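PDB 6KXT: protein BONZAI 1 from Arabidopsis thaliana, which shows calcium-dependent phospholipid binding, probably through its C2 domains, and restrains plant cell death and defence responses. Local coordinates for residues 14-19 with 135-140; 18-23 with 62-67. All coordinates share one frame; numbering follows the deposited sequence. Where two conformers were deposited one is given.

How the contacts relate
The chain is the second C2 domain of this copine, and both contacts start from strand 13-21. Contact 1 pairs residues 14-19 with 135-140 of strand 133-143, closing nearly the whole domain into one long loop. Contact 2 joins 18-23 to 62-67 on the way into strand 67-70, closing a shorter loop nested inside the first. F18 and R19 belong to both, and the two centres lie about 8 Å apart. In the five-stranded sheet, strand 13-21 therefore has strand 133-143 along one edge and the 62-67 segment, leading into strand 67-70, along the other; a probable hydrogen bond from I16 N to V67 O links the two contacts.

Contact 1. Residues 14-19 with 135-140; sequences TEIVFR and LFVDKF
A classic beta bulge interrupts the antiparallel pairing of strands 13-21 and 133-143 in the five-stranded sheet of this C2 domain: D138 and K139 both face V17. V17 O receives D138 N at 2.8 Å and, weakly, K139 N, while V17 N donates to K139 O; beyond the bulge R19 and F136 form a hydrogen-bonded pair. On the face carrying V17, R19 and F136, the bend of the R19 chain at chi3 (70°) lays its guanidinium flat on the F136 ring, planes 16° apart and centres 4.1 Å apart, a cation-pi stack. At the guanidinium edge, R19 NE gives D138 OD1 a nearly straight salt-bridge hydrogen bond of 2.9 Å, meeting the carboxylate on its syn side. In one K139 conformer, NZ makes a long salt bridge to E15 OE2 at 3.6 Å. The buried face packs mainly through carbon: T14 CG2 sits over the F140 ring, 3.6 Å from its centroid, and F18 CD1 meets L135 CD1 at 3.8 Å, with L36 of the other sheet touching both F18 and L135. Ring and carboxylate together would restrict rotation of the R19 guanidinium, and the charge of D138 probably offsets that of this partly exposed cation.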
loop_
_atom_site.group_PDB
_atom_site.type_symbol
_atom_site.label_atom_id
_atom_site.label_comp_id
_atom_site.label_asym_id
_atom_site.label_seq_id
_atom_site.Cartn_x
_atom_site.Cartn_y
_atom_site.Cartn_z
ATOM N N THR A 14 -8.060 4.097 -10.445
ATOM C CA THR A 14 -7.665 4.946 -9.311
ATOM C C THR A 14 -6.154 5.214 -9.387
ATOM O O THR A 14 -5.366 4.238 -9.393
ATOM C CB THR A 14 -8.077 4.301 -7.990
ATOM O OG1 THR A 14 -9.482 4.047 -8.031
ATOM C CG2 THR A 14 -7.782 5.196 -6.813
ATOM N N GLU A 15 -5.773 6.475 -9.396
ATOM C CA GLU A 15 -4.357 6.885 -9.353
ATOM C C GLU A 15 -4.050 7.285 -7.907
ATOM O O GLU A 15 -4.743 8.162 -7.340
ATOM C CB GLU A 15 -4.167 8.055 -10.315
ATOM C CG GLU A 15 -2.740 8.563 -10.265
ATOM C CD GLU A 15 -2.442 9.706 -11.220
ATOM O OE1 GLU A 15 -3.334 10.048 -12.017
ATOM O OE2 GLU A 15 -1.328 10.220 -11.176
ATOM N N ILE A 16 -3.000 6.720 -7.327
ATOM C CA ILE A 16 -2.646 6.932 -5.905
ATOM C C ILE A 16 -1.178 7.253 -5.776
ATOM O O ILE A 16 -0.326 6.540 -6.343
ATOM C CB ILE A 16 -2.990 5.705 -5.028
ATOM C CG1 ILE A 16 -4.442 5.267 -5.249
ATOM C CG2 ILE A 16 -2.669 6.047 -3.562
ATOM C CD1 ILE A 16 -4.930 4.162 -4.322
ATOM N N VAL A 17 -0.862 8.322 -5.067
ATOM C CA VAL A 17 0.530 8.641 -4.647
ATOM C C VAL A 17 0.589 8.293 -3.159
ATOM O O VAL A 17 -0.126 8.916 -2.333
ATOM C CB VAL A 17 0.939 10.095 -4.920
ATOM C CG1 VAL A 17 2.272 10.405 -4.238
ATOM C CG2 VAL A 17 0.997 10.383 -6.415
ATOM N N PHE A 18 1.419 7.337 -2.801
ATOM C CA PHE A 18 1.728 6.908 -1.433
ATOM C C PHE A 18 2.990 7.572 -0.920
ATOM O O PHE A 18 3.942 7.801 -1.664
ATOM C CB PHE A 18 1.937 5.394 -1.384
ATOM C CG PHE A 18 0.704 4.567 -1.639
ATOM C CD1 PHE A 18 -0.285 4.499 -0.666
ATOM C CD2 PHE A 18 0.566 3.802 -2.776
ATOM C CE1 PHE A 18 -1.382 3.657 -0.831
ATOM C CE2 PHE A 18 -0.529 2.955 -2.933
ATOM C CZ PHE A 18 -1.504 2.907 -1.970
ATOM N N ARG A 19 2.955 7.877 0.371
ATOM C CA ARG A 19 4.100 8.467 1.088
ATOM C C ARG A 19 4.241 7.722 2.408
ATOM O O ARG A 19 3.198 7.369 3.025
ATOM C CB ARG A 19 3.835 9.949 1.326
ATOM C CG ARG A 19 4.799 10.594 2.301
ATOM C CD ARG A 19 4.518 12.103 2.309
ATOM N NE ARG A 19 3.247 12.509 2.925
ATOM C CZ ARG A 19 3.088 12.703 4.220
ATOM N NH1 ARG A 19 4.071 12.458 5.076
ATOM N NH2 ARG A 19 1.931 13.149 4.680
ATOM N N LEU A 135 1.862 5.339 6.798
ATOM C CA LEU A 135 1.547 5.432 5.376
ATOM C C LEU A 135 0.507 6.538 5.211
ATOM O O LEU A 135 -0.480 6.606 5.964
ATOM C CB LEU A 135 0.955 4.112 4.853
ATOM C CG LEU A 135 0.560 4.061 3.381
ATOM C CD1 LEU A 135 1.753 4.075 2.479
ATOM C CD2 LEU A 135 -0.270 2.815 3.092
ATOM N N PHE A 136 0.714 7.391 4.249
ATOM C CA PHE A 136 -0.175 8.488 3.863
ATOM C C PHE A 136 -0.557 8.360 2.404
ATOM O O PHE A 136 0.206 7.790 1.569
ATOM C CB PHE A 136 0.477 9.840 4.120
ATOM C CG PHE A 136 0.674 10.178 5.570
ATOM C CD1 PHE A 136 1.777 9.759 6.266
ATOM C CD2 PHE A 136 -0.257 11.000 6.217
ATOM C CE1 PHE A 136 1.915 10.055 7.628
ATOM C CE2 PHE A 136 -0.096 11.313 7.553
ATOM C CZ PHE A 136 0.978 10.846 8.248
ATOM N N VAL A 137 -1.710 8.924 2.046
ATOM C CA VAL A 137 -2.257 8.899 0.673
ATOM C C VAL A 137 -2.214 10.357 0.193
ATOM O O VAL A 137 -3.083 11.158 0.596
ATOM C CB VAL A 137 -3.656 8.281 0.635
ATOM C CG1 VAL A 137 -4.165 8.276 -0.808
ATOM C CG2 VAL A 137 -3.618 6.893 1.228
ATOM N N ASP A 138 -1.152 10.720 -0.516
ATOM C CA ASP A 138 -0.911 12.136 -0.913
ATOM C C ASP A 138 -1.856 12.515 -2.036
ATOM O O ASP A 138 -2.199 13.681 -2.185
ATOM C CB ASP A 138 0.523 12.362 -1.396
ATOM C CG ASP A 138 1.531 12.688 -0.311
ATOM O OD1 ASP A 138 1.159 12.635 0.892
ATOM O OD2 ASP A 138 2.684 12.991 -0.711
ATOM N N LYS A 139 -2.196 11.571 -2.905
ATOM C CA LYS A 139 -3.110 11.830 -4.036
ATOM C C LYS A 139 -3.992 10.606 -4.238
ATOM O O LYS A 139 -3.514 9.455 -4.090
ATOM C CB LYS A 139 -2.348 12.068 -5.335
ATOM C CG LYS A 139 -3.217 12.282 -6.562
ATOM C CD LYS A 139 -2.421 12.531 -7.801
ATOM C CE LYS A 139 -3.252 13.143 -8.918
ATOM N NZ LYS A 139 -2.405 13.457 -10.080
ATOM N N PHE A 140 -5.254 10.836 -4.586
ATOM C CA PHE A 140 -6.255 9.776 -4.825
ATOM C C PHE A 140 -7.209 10.337 -5.892
ATOM O O PHE A 140 -7.997 11.237 -5.526
ATOM C CB PHE A 140 -7.020 9.388 -3.573
ATOM C CG PHE A 140 -7.899 8.172 -3.728
ATOM C CD1 PHE A 140 -9.142 8.273 -4.344
ATOM C CD2 PHE A 140 -7.531 6.933 -3.225
ATOM C CE1 PHE A 140 -9.951 7.142 -4.464
ATOM C CE2 PHE A 140 -8.359 5.822 -3.341
ATOM C CZ PHE A 140 -9.560 5.940 -4.000
HETATM O O HOH W 1 -0.258 13.508 2.624
#

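Contact 2. Residues 18-23 with 62-67; sequences FRCSNL and PIWKPV
W64 turns the rim of its indole toward C20 and F18. C20 SG is 3.6 Å from W64 CZ3; seen from the centroid of the six-membered ring it lies 81° off the normal, a sulfur-aromatic contact at the edge. F18 O lies at the same edge, near the ring plane, 3.5 Å from W64 CE3, with F18 CB beside CE3 too, while P62 CB rests over one indole face, toward its rim. W64 and F18 both touch L36 of the facing sheet. The V67 side chain crosses that of F18 at about a right angle, its CG2, held between backbone N and carbonyl carbon, meeting F18 CE2 at 3.8 Å. P62 is met by C20 CB at its CG and by the tip of L23, whose CD1 ends 3.9 Å from P62 CD. On the outer side the aliphatic part of R19 runs alongside I63, CG against CG1, while its charged end turns to D138. Two backbone bonds hold the segments together, W64 N to F18 O at 3.1 Å and C20 N to P62 O at 2.9 Å, and a water spans F18 N and K65 O. Joined to strand 13-21 by a single bridge, R19 with I63, this irregular segment leads into edge strand 67-70 of the C2 beta sandwich.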
loop_
_atom_site.group_PDB
_atom_site.type_symbol
_atom_site.label_atom_id
_atom_site.label_comp_id
_atom_site.label_asym_id
_atom_site.label_seq_id
_atom_site.Cartn_x
_atom_site.Cartn_y
_atom_site.Cartn_z
ATOM N N PHE A 18 1.419 7.337 -2.801
ATOM C CA PHE A 18 1.728 6.908 -1.433
ATOM C C PHE A 18 2.990 7.572 -0.920
ATOM O O PHE A 18 3.942 7.801 -1.664
ATOM C CB PHE A 18 1.937 5.394 -1.384
ATOM C CG PHE A 18 0.704 4.567 -1.639
ATOM C CD1 PHE A 18 -0.285 4.499 -0.666
ATOM C CD2 PHE A 18 0.566 3.802 -2.776
ATOM C CE1 PHE A 18 -1.382 3.657 -0.831
ATOM C CE2 PHE A 18 -0.529 2.955 -2.933
ATOM C CZ PHE A 18 -1.504 2.907 -1.970
ATOM N N ARG A 19 2.955 7.877 0.371
ATOM C CA ARG A 19 4.100 8.467 1.088
ATOM C C ARG A 19 4.241 7.722 2.408
ATOM O O ARG A 19 3.198 7.369 3.025
ATOM C CB ARG A 19 3.835 9.949 1.326
ATOM C CG ARG A 19 4.799 10.594 2.301
ATOM C CD ARG A 19 4.518 12.103 2.309
ATOM N NE ARG A 19 3.247 12.509 2.925
ATOM C CZ ARG A 19 3.088 12.703 4.220
ATOM N NH1 ARG A 19 4.071 12.458 5.076
ATOM N NH2 ARG A 19 1.931 13.149 4.680
ATOM N N CYS A 20 5.452 7.518 2.904
ATOM C CA CYS A 20 5.679 7.025 4.260
ATOM C C CYS A 20 6.438 8.056 5.083
ATOM O O CYS A 20 7.239 8.843 4.494
ATOM C CB CYS A 20 6.421 5.707 4.321
ATOM S SG CYS A 20 5.529 4.371 3.488
ATOM N N SER A 21 6.167 8.023 6.388
ATOM C CA SER A 21 6.844 8.863 7.397
ATOM C C SER A 21 7.611 7.967 8.370
ATOM O O SER A 21 7.001 7.040 8.907
ATOM C CB SER A 21 5.822 9.704 8.099
ATOM O OG SER A 21 6.428 10.750 8.822
ATOM N N ASN A 22 8.892 8.258 8.608
ATOM C CA ASN A 22 9.639 7.782 9.800
ATOM C C ASN A 22 9.791 6.253 9.730
ATOM O O ASN A 22 9.590 5.588 10.745
ATOM C CB ASN A 22 8.995 8.333 11.088
ATOM C CG ASN A 22 9.831 8.177 12.352
ATOM O OD1 ASN A 22 11.056 8.065 12.298
ATOM N ND2 ASN A 22 9.170 8.155 13.510
ATOM N N LEU A 23 10.181 5.692 8.578
ATOM C CA LEU A 23 10.503 4.258 8.541
ATOM C C LEU A 23 11.646 3.979 9.525
ATOM O O LEU A 23 12.574 4.806 9.647
ATOM C CB LEU A 23 10.908 3.845 7.128
ATOM C CG LEU A 23 9.847 4.055 6.058
ATOM C CD1 LEU A 23 10.350 3.468 4.766
ATOM C CD2 LEU A 23 8.521 3.391 6.478
ATOM N N PRO A 62 9.894 8.050 2.094
ATOM C CA PRO A 62 9.654 7.974 0.668
ATOM C C PRO A 62 8.314 8.555 0.196
ATOM O O PRO A 62 7.296 8.480 0.906
ATOM C CB PRO A 62 9.649 6.467 0.373
ATOM C CG PRO A 62 9.189 5.819 1.684
ATOM C CD PRO A 62 9.894 6.719 2.697
ATOM N N ILE A 63 8.365 9.168 -0.986
ATOM C CA ILE A 63 7.147 9.534 -1.778
ATOM C C ILE A 63 7.318 8.887 -3.134
ATOM O O ILE A 63 8.322 9.142 -3.803
ATOM C CB ILE A 63 6.955 11.048 -1.906
ATOM C CG1 ILE A 63 6.870 11.767 -0.559
ATOM C CG2 ILE A 63 5.723 11.307 -2.771
ATOM C CD1 ILE A 63 7.034 13.293 -0.624
ATOM N N TRP A 64 6.420 7.984 -3.542
ATOM C CA TRP A 64 6.638 7.218 -4.780
ATOM C C TRP A 64 5.877 7.853 -5.944
ATOM O O TRP A 64 4.943 8.664 -5.698
ATOM C CB TRP A 64 6.233 5.740 -4.586
ATOM C CG TRP A 64 7.156 4.943 -3.722
ATOM C CD1 TRP A 64 8.342 4.370 -4.088
ATOM C CD2 TRP A 64 6.936 4.614 -2.343
ATOM N NE1 TRP A 64 8.862 3.710 -3.011
ATOM C CE2 TRP A 64 8.041 3.839 -1.922
ATOM C CE3 TRP A 64 5.955 4.940 -1.393
ATOM C CZ2 TRP A 64 8.106 3.282 -0.649
ATOM C CZ3 TRP A 64 6.030 4.403 -0.117
ATOM C CH2 TRP A 64 7.103 3.602 0.257
ATOM N N LYS A 65 6.241 7.433 -7.134
ATOM C CA LYS A 65 5.484 7.806 -8.357
ATOM C C LYS A 65 4.099 7.197 -8.224
ATOM O O LYS A 65 3.868 6.206 -7.510
ATOM C CB LYS A 65 6.227 7.319 -9.600
ATOM C CG LYS A 65 7.587 7.961 -9.829
ATOM C CD LYS A 65 8.316 7.390 -11.011
ATOM C CE LYS A 65 9.660 8.059 -11.207
ATOM N NZ LYS A 65 10.264 7.656 -12.497
ATOM N N PRO A 66 3.119 7.767 -8.944
ATOM C CA PRO A 66 1.777 7.244 -8.867
ATOM C C PRO A 66 1.677 5.789 -9.308
ATOM O O PRO A 66 2.383 5.309 -10.205
ATOM C CB PRO A 66 0.929 8.101 -9.818
ATOM C CG PRO A 66 1.825 9.266 -10.213
ATOM C CD PRO A 66 3.236 9.001 -9.755
ATOM N N VAL A 67 0.800 5.063 -8.607
ATOM C CA VAL A 67 0.332 3.739 -9.032
ATOM C C VAL A 67 -1.111 3.839 -9.521
ATOM O O VAL A 67 -1.850 4.717 -9.086
ATOM C CB VAL A 67 0.509 2.677 -7.949
ATOM C CG1 VAL A 67 1.966 2.584 -7.477
ATOM C CG2 VAL A 67 -0.405 2.867 -6.777
HETATM O O HOH W 2 2.346 5.756 -5.155
#